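Local coordinates for protein 2''-aminoglycoside nucleotidyltransferase (Klebsiella pneumoniae, PDB 4WQK) that adenylates the 2''-hydroxyl group of kanamycin, gentamicin, tobramycin and related aminoglycosides with magnesium's help, making bacteria resistant to them, at residues W126-D138 with V165-A177. Residues are numbered along the deposited sequence; the frame is centred on the assembly and turned at random. Where two conformers were deposited one is given.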
ATOM      1  N   TRP A 126       6.170  -7.197   2.005  1.00 14.54           N
ATOM      2  CA  TRP A 126       6.332  -7.743   0.659  1.00 15.15           C
ATOM      3  C   TRP A 126       5.241  -8.753   0.359  1.00 14.93           C
ATOM      4  O   TRP A 126       4.724  -8.759  -0.776  1.00 15.43           O
ATOM      5  CB  TRP A 126       7.700  -8.420   0.476  1.00 15.15           C
ATOM      6  CG  TRP A 126       8.879  -7.507   0.388  1.00 16.74           C
ATOM      7  CD1 TRP A 126       9.962  -7.493   1.227  1.00 20.36           C
ATOM      8  CD2 TRP A 126       9.149  -6.551  -0.639  1.00 14.81           C
ATOM      9  NE1 TRP A 126      10.874  -6.561   0.789  1.00 21.03           N
ATOM     10  CE2 TRP A 126      10.391  -5.969  -0.354  1.00 16.05           C
ATOM     11  CE3 TRP A 126       8.456  -6.116  -1.771  1.00 16.11           C
ATOM     12  CZ2 TRP A 126      10.960  -4.973  -1.174  1.00 15.95           C
ATOM     13  CZ3 TRP A 126       9.017  -5.146  -2.573  1.00 17.60           C
ATOM     14  CH2 TRP A 126      10.236  -4.553  -2.250  1.00 18.05           C
ATOM     15  N   GLU A 127       4.886  -9.609   1.315  1.00 15.66           N
ATOM     16  CA  GLU A 127       3.862 -10.625   1.025  1.00 14.79           C
ATOM     17  C   GLU A 127       2.523  -9.963   0.688  1.00 14.75           C
ATOM     18  O   GLU A 127       1.824 -10.427  -0.228  1.00 16.48           O
ATOM     19  CB  GLU A 127       3.730 -11.567   2.232  1.00 15.46           C
ATOM     20  CG  GLU A 127       4.929 -12.445   2.444  1.00 18.51           C
ATOM     21  CD  GLU A 127       6.082 -11.776   3.273  1.00 24.53           C
ATOM     22  OE1 GLU A 127       6.148 -10.530   3.555  1.00 27.89           O
ATOM     23  OE2 GLU A 127       6.988 -12.544   3.658  1.00 30.36           O
ATOM     24  N   ALA A 128       2.155  -8.902   1.412  1.00 14.20           N
ATOM     25  CA  ALA A 128       0.926  -8.172   1.109  1.00 14.49           C
ATOM     26  C   ALA A 128       0.968  -7.488  -0.241  1.00 15.32           C
ATOM     27  O   ALA A 128      -0.031  -7.473  -0.970  1.00 16.73           O
ATOM     28  CB  ALA A 128       0.625  -7.133   2.227  1.00 16.40           C
ATOM     29  N   ILE A 129       2.118  -6.903  -0.559  1.00 14.68           N
ATOM     30  CA  ILE A 129       2.309  -6.237  -1.847  1.00 15.25           C
ATOM     31  C   ILE A 129       2.115  -7.237  -2.985  1.00 15.04           C
ATOM     32  O   ILE A 129       1.361  -7.008  -3.964  1.00 16.97           O
ATOM     33  CB  ILE A 129       3.703  -5.587  -1.900  1.00 14.92           C
ATOM     34  CG1 ILE A 129       3.770  -4.438  -0.905  1.00 16.93           C
ATOM     35  CG2 ILE A 129       4.075  -5.128  -3.317  1.00 17.62           C
ATOM     36  CD1 ILE A 129       5.213  -3.918  -0.684  1.00 17.22           C
ATOM     37  N   ILE A 130       2.743  -8.395  -2.854  1.00 15.15           N
ATOM     38  CA  ILE A 130       2.694  -9.406  -3.905  1.00 15.88           C
ATOM     39  C   ILE A 130       1.292 -10.051  -3.977  1.00 15.43           C
ATOM     40  O   ILE A 130       0.772 -10.297  -5.072  1.00 16.04           O
ATOM     41  CB  ILE A 130       3.793 -10.449  -3.650  1.00 17.21           C
ATOM     42  CG1 ILE A 130       5.138  -9.785  -3.896  1.00 19.12           C
ATOM     43  CG2 ILE A 130       3.623 -11.684  -4.551  1.00 21.17           C
ATOM     44  CD1 ILE A 130       6.290 -10.574  -3.411  1.00 25.79           C
ATOM     45  N   TRP A 131       0.658 -10.296  -2.824  1.00 15.84           N
ATOM     46  CA  TRP A 131      -0.691 -10.821  -2.783  1.00 14.70           C
ATOM     47  C   TRP A 131      -1.663  -9.991  -3.639  1.00 16.65           C
ATOM     48  O   TRP A 131      -2.509 -10.551  -4.329  1.00 17.98           O
ATOM     49  CB  TRP A 131      -1.164 -10.843  -1.331  1.00 16.02           C
ATOM     50  CG  TRP A 131      -2.393 -11.624  -1.006  1.00 17.91           C
ATOM     51  CD1 TRP A 131      -3.652 -11.116  -0.756  1.00 18.76           C
ATOM     52  CD2 TRP A 131      -2.484 -13.039  -0.793  1.00 16.75           C
ATOM     53  NE1 TRP A 131      -4.508 -12.130  -0.402  1.00 19.20           N
ATOM     54  CE2 TRP A 131      -3.832 -13.329  -0.447  1.00 18.00           C
ATOM     55  CE3 TRP A 131      -1.573 -14.107  -0.887  1.00 17.80           C
ATOM     56  CZ2 TRP A 131      -4.259 -14.622  -0.163  1.00 19.18           C
ATOM     57  CZ3 TRP A 131      -1.994 -15.372  -0.618  1.00 17.32           C
ATOM     58  CH2 TRP A 131      -3.337 -15.636  -0.243  1.00 18.65           C
ATOM     59  N   ASP A 132      -1.547  -8.664  -3.578  1.00 16.98           N
ATOM     60  CA  ASP A 132      -2.449  -7.829  -4.379  1.00 19.20           C
ATOM     61  C   ASP A 132      -2.253  -8.017  -5.861  1.00 19.97           C
ATOM     62  O   ASP A 132      -3.201  -7.881  -6.647  1.00 21.58           O
ATOM     63  CB  ASP A 132      -2.270  -6.349  -4.036  1.00 24.02           C
ATOM     64  CG  ASP A 132      -3.396  -5.835  -3.171  1.00 33.40           C
ATOM     65  OD1 ASP A 132      -4.371  -6.593  -2.955  1.00 32.20           O
ATOM     66  OD2 ASP A 132      -3.297  -4.699  -2.675  1.00 43.03           O
ATOM     67  N   TYR A 133      -1.023  -8.293  -6.303  1.00 19.52           N
ATOM     68  CA  TYR A 133      -0.830  -8.609  -7.705  1.00 20.42           C
ATOM     69  C   TYR A 133      -1.544  -9.900  -8.113  1.00 19.69           C
ATOM     70  O   TYR A 133      -1.932 -10.064  -9.255  1.00 21.97           O
ATOM     71  CB  TYR A 133       0.650  -8.755  -8.077  1.00 19.34           C
ATOM     72  CG  TYR A 133       1.376  -7.441  -8.180  1.00 18.16           C
ATOM     73  CD1 TYR A 133       1.309  -6.667  -9.325  1.00 21.13           C
ATOM     74  CD2 TYR A 133       2.144  -6.986  -7.118  1.00 21.40           C
ATOM     75  CE1 TYR A 133       1.996  -5.429  -9.391  1.00 25.01           C
ATOM     76  CE2 TYR A 133       2.831  -5.782  -7.176  1.00 25.87           C
ATOM     77  CZ  TYR A 133       2.749  -5.015  -8.305  1.00 21.79           C
ATOM     78  OH  TYR A 133       3.442  -3.821  -8.308  1.00 25.54           O
ATOM     79  N   PHE A 134      -1.732 -10.824  -7.174  1.00 20.76           N
ATOM     80  CA  PHE A 134      -2.447 -12.038  -7.502  1.00 20.86           C
ATOM     81  C   PHE A 134      -3.917 -11.746  -7.820  1.00 19.25           C
ATOM     82  O   PHE A 134      -4.486 -12.326  -8.754  1.00 23.19           O
ATOM     83  CB  PHE A 134      -2.339 -13.081  -6.373  1.00 20.92           C
ATOM     84  CG  PHE A 134      -0.916 -13.519  -6.081  1.00 18.01           C
ATOM     85  CD1 PHE A 134       0.090 -13.436  -7.048  1.00 23.44           C
ATOM     86  CD2 PHE A 134      -0.611 -14.045  -4.829  1.00 18.35           C
ATOM     87  CE1 PHE A 134       1.402 -13.863  -6.747  1.00 22.53           C
ATOM     88  CE2 PHE A 134       0.700 -14.472  -4.533  1.00 19.65           C
ATOM     89  CZ  PHE A 134       1.680 -14.396  -5.502  1.00 18.66           C
ATOM     90  N   TYR A 135      -4.528 -10.829  -7.063  1.00 20.03           N
ATOM     91  CA  TYR A 135      -5.891 -10.412  -7.435  1.00 21.94           C
ATOM     92  C   TYR A 135      -5.922  -9.771  -8.815  1.00 20.62           C
ATOM     93  O   TYR A 135      -6.842 -10.030  -9.611  1.00 23.72           O
ATOM     94  CB  TYR A 135      -6.470  -9.426  -6.432  1.00 22.20           C
ATOM     95  CG  TYR A 135      -6.730  -9.951  -5.048  1.00 20.12           C
ATOM     96  CD1 TYR A 135      -7.689 -10.943  -4.824  1.00 21.55           C
ATOM     97  CD2 TYR A 135      -6.036  -9.443  -3.980  1.00 20.91           C
ATOM     98  CE1 TYR A 135      -7.938 -11.401  -3.510  1.00 19.58           C
ATOM     99  CE2 TYR A 135      -6.272  -9.869  -2.696  1.00 21.12           C
ATOM    100  CZ  TYR A 135      -7.200 -10.874  -2.469  1.00 20.51           C
ATOM    101  OH  TYR A 135      -7.435 -11.306  -1.159  1.00 23.63           O
ATOM    102  N   TYR A 136      -4.928  -8.929  -9.089  1.00 20.64           N
ATOM    103  CA  TYR A 136      -4.829  -8.256 -10.371  1.00 21.72           C
ATOM    104  C   TYR A 136      -4.715  -9.285 -11.508  1.00 23.12           C
ATOM    105  O   TYR A 136      -5.334  -9.116 -12.576  1.00 25.54           O
ATOM    106  CB  TYR A 136      -3.639  -7.273 -10.319  1.00 21.52           C
ATOM    107  CG  TYR A 136      -3.479  -6.427 -11.561  1.00 27.65           C
ATOM    108  CD1 TYR A 136      -4.578  -5.847 -12.178  1.00 26.25           C
ATOM    109  CD2 TYR A 136      -2.230  -6.215 -12.119  1.00 28.58           C
ATOM    110  CE1 TYR A 136      -4.428  -5.055 -13.311  1.00 29.74           C
ATOM    111  CE2 TYR A 136      -2.070  -5.435 -13.263  1.00 30.09           C
ATOM    112  CZ  TYR A 136      -3.174  -4.865 -13.858  1.00 28.78           C
ATOM    113  OH  TYR A 136      -3.040  -4.094 -14.999  1.00 28.86           O
ATOM    114  N   ALA A 137      -3.975 -10.374 -11.299  1.00 23.20           N
ATOM    115  CA  ALA A 137      -3.829 -11.391 -12.342  1.00 25.69           C
ATOM    116  C   ALA A 137      -5.156 -12.096 -12.657  1.00 26.26           C
ATOM    117  O   ALA A 137      -5.380 -12.552 -13.785  1.00 30.47           O
ATOM    118  CB  ALA A 137      -2.775 -12.416 -11.955  1.00 26.57           C
ATOM    119  N   ASP A 138      -6.054 -12.200 -11.679  1.00 36.44           N
ATOM    120  CA  ASP A 138      -7.370 -12.786 -11.980  1.00 39.71           C
ATOM    121  C   ASP A 138      -8.268 -11.823 -12.763  1.00 40.09           C
ATOM    122  O   ASP A 138      -9.172 -12.235 -13.509  1.00 43.51           O
ATOM    123  CB  ASP A 138      -8.080 -13.225 -10.703  1.00 45.65           C
ATOM    124  CG  ASP A 138      -7.502 -14.497 -10.132  1.00 53.02           C
ATOM    125  OD1 ASP A 138      -6.699 -15.146 -10.832  1.00 55.58           O
ATOM    126  OD2 ASP A 138      -7.866 -14.863  -8.997  1.00 55.79           O
ATOM    127  N   VAL A 165       7.787 -16.434  -3.091  1.00 17.37           N
ATOM    128  CA  VAL A 165       6.725 -16.077  -4.016  1.00 17.61           C
ATOM    129  C   VAL A 165       5.933 -17.318  -4.537  1.00 20.07           C
ATOM    130  O   VAL A 165       4.692 -17.288  -4.607  1.00 20.19           O
ATOM    131  CB  VAL A 165       7.288 -15.282  -5.212  1.00 20.00           C
ATOM    132  CG1 VAL A 165       6.174 -15.051  -6.252  1.00 23.70           C
ATOM    133  CG2 VAL A 165       7.811 -13.949  -4.704  1.00 21.46           C
ATOM    134  N   GLU A 166       6.627 -18.399  -4.896  1.00 19.41           N
ATOM    135  CA  GLU A 166       5.955 -19.596  -5.377  1.00 19.34           C
ATOM    136  C   GLU A 166       5.022 -20.155  -4.314  1.00 18.20           C
ATOM    137  O   GLU A 166       3.914 -20.562  -4.621  1.00 19.25           O
ATOM    138  CB  GLU A 166       6.987 -20.654  -5.807  1.00 24.33           C
ATOM    139  CG  GLU A 166       6.463 -21.780  -6.726  1.00 38.83           C
ATOM    140  CD  GLU A 166       7.492 -22.899  -6.895  1.00 44.26           C
ATOM    141  OE1 GLU A 166       8.682 -22.640  -6.609  1.00 59.54           O
ATOM    142  OE2 GLU A 166       7.129 -24.023  -7.311  1.00 64.33           O
ATOM    143  N   VAL A 167       5.485 -20.183  -3.077  1.00 19.88           N
ATOM    144  CA  VAL A 167       4.643 -20.694  -2.015  1.00 19.30           C
ATOM    145  C   VAL A 167       3.414 -19.784  -1.788  1.00 18.68           C
ATOM    146  O   VAL A 167       2.290 -20.271  -1.608  1.00 18.67           O
ATOM    147  CB  VAL A 167       5.474 -20.875  -0.715  1.00 22.93           C
ATOM    148  CG1 VAL A 167       4.585 -21.314   0.392  1.00 25.52           C
ATOM    149  CG2 VAL A 167       6.591 -21.935  -0.932  1.00 26.56           C
ATOM    150  N   LEU A 168       3.605 -18.468  -1.804  1.00 16.28           N
ATOM    151  CA  LEU A 168       2.490 -17.533  -1.656  1.00 18.61           C
ATOM    152  C   LEU A 168       1.474 -17.662  -2.776  1.00 16.25           C
ATOM    153  O   LEU A 168       0.270 -17.648  -2.529  1.00 18.10           O
ATOM    154  CB  LEU A 168       3.016 -16.093  -1.620  1.00 22.19           C
ATOM    155  CG  LEU A 168       2.073 -15.082  -0.965  1.00 25.11           C
ATOM    156  CD1 LEU A 168       1.920 -15.348   0.515  1.00 26.63           C
ATOM    157  CD2 LEU A 168       2.644 -13.670  -1.215  1.00 25.39           C
ATOM    158  N   ARG A 169       1.947 -17.786  -4.014  1.00 14.64           N
ATOM    159  CA  ARG A 169       1.054 -17.937  -5.172  1.00 15.88           C
ATOM    160  C   ARG A 169       0.206 -19.213  -4.998  1.00 16.50           C
ATOM    161  O   ARG A 169      -0.976 -19.241  -5.322  1.00 18.45           O
ATOM    162  CB  ARG A 169       1.828 -17.990  -6.493  1.00 20.07           C
ATOM    163  CG  ARG A 169       0.962 -17.746  -7.710  1.00 25.65           C
ATOM    164  CD  ARG A 169       1.794 -17.862  -9.007  1.00 42.42           C
ATOM    165  NE  ARG A 169       3.152 -17.336  -8.823  1.00 57.22           N
ATOM    166  CZ  ARG A 169       4.278 -17.993  -9.122  1.00 63.73           C
ATOM    167  NH1 ARG A 169       4.230 -19.219  -9.655  1.00 59.76           N
ATOM    168  NH2 ARG A 169       5.461 -17.417  -8.892  1.00 51.67           N
ATOM    169  N   ALA A 170       0.840 -20.296  -4.536  1.00 16.97           N
ATOM    170  CA  ALA A 170       0.144 -21.550  -4.340  1.00 18.50           C
ATOM    171  C   ALA A 170      -0.927 -21.414  -3.244  1.00 18.23           C
ATOM    172  O   ALA A 170      -2.014 -21.963  -3.345  1.00 19.22           O
ATOM    173  CB  ALA A 170       1.156 -22.668  -4.015  1.00 19.88           C
ATOM    174  N   ALA A 171      -0.594 -20.661  -2.204  1.00 17.17           N
ATOM    175  CA  ALA A 171      -1.558 -20.441  -1.125  1.00 17.26           C
ATOM    176  C   ALA A 171      -2.744 -19.619  -1.621  1.00 16.57           C
ATOM    177  O   ALA A 171      -3.876 -19.908  -1.233  1.00 17.42           O
ATOM    178  CB  ALA A 171      -0.873 -19.726   0.092  1.00 18.25           C
ATOM    179  N   PHE A 172      -2.485 -18.623  -2.465  1.00 16.19           N
ATOM    180  CA  PHE A 172      -3.553 -17.838  -3.071  1.00 14.97           C
ATOM    181  C   PHE A 172      -4.459 -18.738  -3.921  1.00 16.86           C
ATOM    182  O   PHE A 172      -5.696 -18.688  -3.814  1.00 18.67           O
ATOM    183  CB  PHE A 172      -2.943 -16.682  -3.873  1.00 17.27           C
ATOM    184  CG  PHE A 172      -3.975 -15.758  -4.508  1.00 16.88           C
ATOM    185  CD1 PHE A 172      -4.559 -16.042  -5.736  1.00 18.77           C
ATOM    186  CD2 PHE A 172      -4.299 -14.562  -3.845  1.00 17.51           C
ATOM    187  CE1 PHE A 172      -5.499 -15.199  -6.306  1.00 18.98           C
ATOM    188  CE2 PHE A 172      -5.233 -13.697  -4.414  1.00 18.64           C
ATOM    189  CZ  PHE A 172      -5.826 -14.006  -5.630  1.00 19.80           C
ATOM    190  N   ARG A 173      -3.852 -19.581  -4.756  1.00 17.21           N
ATOM    191  CA  ARG A 173      -4.666 -20.476  -5.573  1.00 19.78           C
ATOM    192  C   ARG A 173      -5.529 -21.374  -4.690  1.00 20.38           C
ATOM    193  O   ARG A 173      -6.698 -21.632  -5.006  1.00 22.07           O
ATOM    194  CB  ARG A 173      -3.805 -21.337  -6.501  1.00 24.15           C
ATOM    195  CG  ARG A 173      -2.989 -20.565  -7.524  1.00 32.64           C
ATOM    196  CD  ARG A 173      -3.803 -19.958  -8.653  1.00 51.99           C
ATOM    197  NE  ARG A 173      -2.926 -19.303  -9.632  1.00 59.63           N
ATOM    198  CZ  ARG A 173      -2.321 -18.129  -9.444  1.00 60.91           C
ATOM    199  NH1 ARG A 173      -1.551 -17.627 -10.396  1.00 68.60           N
ATOM    200  NH2 ARG A 173      -2.465 -17.464  -8.302  1.00 61.87           N
ATOM    201  N   SER A 174      -4.986 -21.871  -3.579  1.00 20.24           N
ATOM    202  CA  SER A 174      -5.752 -22.750  -2.717  0.61 21.84           C
ATOM    203  C   SER A 174      -6.872 -21.972  -1.992  1.00 21.50           C
ATOM    204  O   SER A 174      -7.981 -22.485  -1.803  1.00 24.26           O
ATOM    205  CB  SER A 174      -4.808 -23.426  -1.724  0.61 22.48           C
ATOM    206  OG  SER A 174      -5.489 -24.412  -1.012  0.61 24.59           O
ATOM    207  N   ARG A 175      -6.569 -20.744  -1.599  1.00 19.78           N
ATOM    208  CA  ARG A 175      -7.545 -19.894  -0.935  1.00 21.40           C
ATOM    209  C   ARG A 175      -8.775 -19.675  -1.809  1.00 22.81           C
ATOM    210  O   ARG A 175      -9.891 -19.765  -1.316  1.00 25.96           O
ATOM    211  CB  ARG A 175      -6.934 -18.534  -0.555  1.00 19.86           C
ATOM    212  CG  ARG A 175      -7.960 -17.508   0.018  1.00 19.96           C
ATOM    213  CD  ARG A 175      -8.267 -17.780   1.468  1.00 20.72           C
ATOM    214  NE  ARG A 175      -7.083 -17.282   2.168  1.00 24.80           N
ATOM    215  CZ  ARG A 175      -6.784 -15.984   2.311  1.00 25.17           C
ATOM    216  NH1 ARG A 175      -7.582 -15.013   1.855  1.00 26.34           N
ATOM    217  NH2 ARG A 175      -5.685 -15.665   2.969  1.00 21.53           N
ATOM    218  N   TYR A 176      -8.557 -19.404  -3.089  1.00 22.15           N
ATOM    219  CA  TYR A 176      -9.647 -18.984  -3.967  1.00 27.66           C
ATOM    220  C   TYR A 176     -10.040 -20.040  -4.997  1.00 35.32           C
ATOM    221  O   TYR A 176     -10.859 -19.769  -5.885  1.00 34.19           O
ATOM    222  CB  TYR A 176      -9.275 -17.669  -4.640  1.00 23.73           C
ATOM    223  CG  TYR A 176      -9.184 -16.529  -3.621  1.00 21.98           C
ATOM    224  CD1 TYR A 176     -10.332 -16.131  -2.919  1.00 22.51           C
ATOM    225  CD2 TYR A 176      -7.978 -15.906  -3.328  1.00 19.15           C
ATOM    226  CE1 TYR A 176     -10.273 -15.122  -1.991  1.00 23.30           C
ATOM    227  CE2 TYR A 176      -7.898 -14.871  -2.411  1.00 20.84           C
ATOM    228  CZ  TYR A 176      -9.054 -14.479  -1.743  1.00 23.00           C
ATOM    229  OH  TYR A 176      -8.940 -13.463  -0.805  1.00 24.94           O
ATOM    230  N   ALA A 177      -9.537 -21.261  -4.825  1.00 32.86           N
ATOM    231  CA  ALA A 177      -9.988 -22.383  -5.648  1.00 47.03           C
ATOM    232  C   ALA A 177     -11.486 -22.632  -5.453  1.00 53.37           C
ATOM    233  O   ALA A 177     -11.994 -22.609  -4.329  1.00 51.81           O
ATOM    234  CB  ALA A 177      -9.196 -23.645  -5.314  1.00 46.95           C
TER
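Phe172 and Trp131 both set CG trans to the backbone N (chi1 -178° and -166°), which drives each ring across to the other helix, where they meet within an aromatic cluster of Trp131, Phe134, Tyr135, Phe172 and Tyr176. This is knobs-into-holes packing of two helices of the C-terminal domain, 126-138 and 165-176, whose axes cross at -50°. Phe172 is the central knob, seated among Trp131, Phe134, Tyr135 and Asp138. Its edge points at the six-membered ring of Trp131 in a T-shaped pair, centroids 5.0 Å apart, and a second T-shaped pair directs the same ring's edge at the face of Tyr135. One Phe172 face takes the CB of Phe134 in a CH-pi contact, 3.4 Å from CB to the ring centroid; Tyr176 CD2 lies over the opposite face, so the ring is held between them. Phe134 reaches on with its own ring, CE2 lying 3.5 Å from Arg169 CA, while Arg169 CG sits over one face. Leu168 fills the neighbouring hole, its CG in the plane of the Trp131 ring, at the edge, 3.8 Å from CE3. Farther along, Trp131 CZ2 lies over the rim of one face of the Arg175 guanidinium, the planes well tilted, and 3.6 Å from Arg175 NH2. The Glu102 carboxylate is hydrogen-bonded to Tyr176 OH, its backbone carbonyl oxygen to Arg175 NH1. At that end the hydroxyls meet, Tyr135 OH lying 2.7 Å from Tyr176 OH.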